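Local coordinates for protein transcriptional regulator, MarR family (Silicibacter pomeroyi DSS-3, PDB 3BJ6) that probably binds DNA as a transcription regulator of the MarR family, built as a helix-rich dimer with a winged helix-turn-helix domain in each subunit, at residues Arg43-Glu47 with Ile107-Arg112. Numbering follows the deposited sequence.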
loop_
_atom_site.group_PDB
_atom_site.type_symbol
_atom_site.label_atom_id
_atom_site.label_comp_id
_atom_site.label_asym_id
_atom_site.label_seq_id
_atom_site.Cartn_x
_atom_site.Cartn_y
_atom_site.Cartn_z
ATOM N N ARG A 43 9.826 -12.893 -8.383
ATOM C CA ARG A 43 10.300 -12.984 -7.009
ATOM C C ARG A 43 9.189 -13.456 -6.061
ATOM O O ARG A 43 9.446 -14.282 -5.225
ATOM C CB ARG A 43 10.817 -11.615 -6.549
ATOM C CG ARG A 43 11.232 -11.536 -5.079
ATOM C CD ARG A 43 11.107 -10.104 -4.532
ATOM N NE ARG A 43 11.379 -10.123 -3.082
ATOM C CZ ARG A 43 10.536 -10.562 -2.150
ATOM N NH1 ARG A 43 9.316 -10.995 -2.475
ATOM N NH2 ARG A 43 10.920 -10.561 -0.881
ATOM N N ALA A 44 7.981 -12.896 -6.165
ATOM C CA ALA A 44 6.875 -13.254 -5.256
ATOM C C ALA A 44 6.595 -14.767 -5.367
ATOM O O ALA A 44 6.426 -15.450 -4.355
ATOM C CB ALA A 44 5.586 -12.449 -5.619
ATOM N N ILE A 45 6.570 -15.286 -6.590
ATOM C CA ILE A 45 6.331 -16.734 -6.810
ATOM C C ILE A 45 7.507 -17.581 -6.288
ATOM O O ILE A 45 7.286 -18.614 -5.647
ATOM C CB ILE A 45 5.980 -17.062 -8.296
ATOM C CG1 ILE A 45 4.455 -16.896 -8.532
ATOM C CG2 ILE A 45 6.353 -18.501 -8.696
ATOM C CD1 ILE A 45 4.000 -15.498 -8.350
ATOM N N LEU A 46 8.754 -17.162 -6.559
ATOM C CA LEU A 46 9.911 -17.897 -6.016
ATOM C C LEU A 46 9.881 -17.916 -4.496
ATOM O O LEU A 46 10.187 -18.930 -3.852
ATOM C CB LEU A 46 11.244 -17.294 -6.529
ATOM C CG LEU A 46 11.403 -17.245 -8.067
ATOM C CD1 LEU A 46 12.729 -16.524 -8.445
ATOM C CD2 LEU A 46 11.376 -18.668 -8.663
ATOM N N GLU A 47 9.530 -16.786 -3.902
ATOM C CA GLU A 47 9.454 -16.721 -2.437
ATOM C C GLU A 47 8.369 -17.645 -1.931
ATOM O O GLU A 47 8.602 -18.390 -0.995
ATOM C CB GLU A 47 9.228 -15.289 -1.940
ATOM C CG GLU A 47 9.018 -15.204 -0.417
ATOM C CD GLU A 47 8.775 -13.762 0.097
ATOM O OE1 GLU A 47 8.112 -12.944 -0.606
ATOM O OE2 GLU A 47 9.195 -13.486 1.240
ATOM N N ILE A 107 18.734 -17.924 -6.845
ATOM C CA ILE A 107 18.220 -16.586 -7.106
ATOM C C ILE A 107 17.423 -16.031 -5.903
ATOM O O ILE A 107 17.706 -14.934 -5.429
ATOM C CB ILE A 107 17.393 -16.570 -8.393
ATOM C CG1 ILE A 107 18.369 -16.599 -9.579
ATOM C CG2 ILE A 107 16.512 -15.307 -8.442
ATOM C CD1 ILE A 107 17.683 -16.847 -10.926
ATOM N N ILE A 108 16.467 -16.799 -5.384
ATOM C CA ILE A 108 15.632 -16.232 -4.285
ATOM C C ILE A 108 16.452 -16.045 -2.998
ATOM O O ILE A 108 16.265 -15.063 -2.273
ATOM C CB ILE A 108 14.249 -16.976 -4.077
ATOM C CG1 ILE A 108 13.348 -16.169 -3.130
ATOM C CG2 ILE A 108 14.463 -18.411 -3.577
ATOM C CD1 ILE A 108 12.929 -14.792 -3.685
ATOM N N THR A 109 17.423 -16.937 -2.774
ATOM C CA THR A 109 18.347 -16.809 -1.645
ATOM C C THR A 109 19.140 -15.521 -1.744
ATOM O O THR A 109 19.295 -14.800 -0.749
ATOM C CB THR A 109 19.321 -18.010 -1.582
ATOM O OG1 THR A 109 18.551 -19.205 -1.404
ATOM C CG2 THR A 109 20.299 -17.898 -0.423
ATOM N N ALA A 110 19.665 -15.260 -2.939
ATOM C CA ALA A 110 20.461 -14.056 -3.196
ATOM C C ALA A 110 19.612 -12.802 -3.028
ATOM O O ALA A 110 20.033 -11.830 -2.389
ATOM C CB ALA A 110 21.095 -14.097 -4.607
ATOM N N ILE A 111 18.412 -12.814 -3.584
ATOM C CA ILE A 111 17.522 -11.657 -3.453
ATOM C C ILE A 111 17.217 -11.348 -1.966
ATOM O O ILE A 111 17.324 -10.197 -1.506
ATOM C CB ILE A 111 16.207 -11.893 -4.274
ATOM C CG1 ILE A 111 16.504 -11.832 -5.794
ATOM C CG2 ILE A 111 15.132 -10.853 -3.891
ATOM C CD1 ILE A 111 15.325 -12.346 -6.716
ATOM N N ARG A 112 16.869 -12.392 -1.224
ATOM C CA ARG A 112 16.514 -12.257 0.190
ATOM C C ARG A 112 17.682 -11.759 1.031
ATOM O O ARG A 112 17.480 -10.928 1.899
ATOM C CB ARG A 112 15.950 -13.576 0.736
ATOM C CG ARG A 112 14.587 -13.960 0.074
ATOM C CD ARG A 112 13.453 -12.906 0.309
ATOM N NE ARG A 112 13.143 -12.913 1.730
ATOM C CZ ARG A 112 13.214 -11.869 2.552
ATOM N NH1 ARG A 112 12.954 -12.069 3.842
ATOM N NH2 ARG A 112 13.512 -10.637 2.110
HETATM O O HOH W 1 11.181 -14.932 2.656
#
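Where the winged helix-turn-helix domain of this MarR-family protein meets the long helix 102-123 that follows its wing strands, Ile108 packs against Arg43, Leu46 and Glu47 of helix 40-51. The short helical segments cross at -106° with their axes 10.0 Å apart, and the CA atoms of Leu46 and Ile108 are the nearest across them. Ile108 CB lies 3.9 Å from Leu46 CB, and Ile108 CG1 3.9 Å from Glu47 N. A chi1 of -169° swings Ile108 CG1 away from the backbone N, toward helix 40-51, and Ile108 CD1 ends 3.8 Å from Arg43 O and also against Arg43 CG. Beside this pair Leu46 CD1 meets Ile107 CG2 at 4.0 Å; both Leu46 and Ile108 also touch Leu100 on strand 97-100, which ties the helix pair to the wing sheet. Further along helix 102-123, the Arg43 chain, extended from CG to NE, brings Arg43 NE to 3.9 Å from Ile111 CG2. Arg43 NH1 donates a hydrogen bond, part of a salt bridge, to Glu47 OE1 at 3.0 Å, one helical turn on, meeting the oxygen from above the carboxylate plane. Arg43 NH2 and Arg112 NH2 lie 4.0 Å apart, and both form salt bridges with Glu115 OE1, a carboxylate oxygen the two guanidinium groups share. A water links Glu47 OE2 to Arg112 NE, and Tyr12 of the second subunit hydrogen-bonds Glu47 OE2 and Arg43 NH2 while its ring makes a cation-pi contact with Arg112, bringing this polar end into the dimer interface.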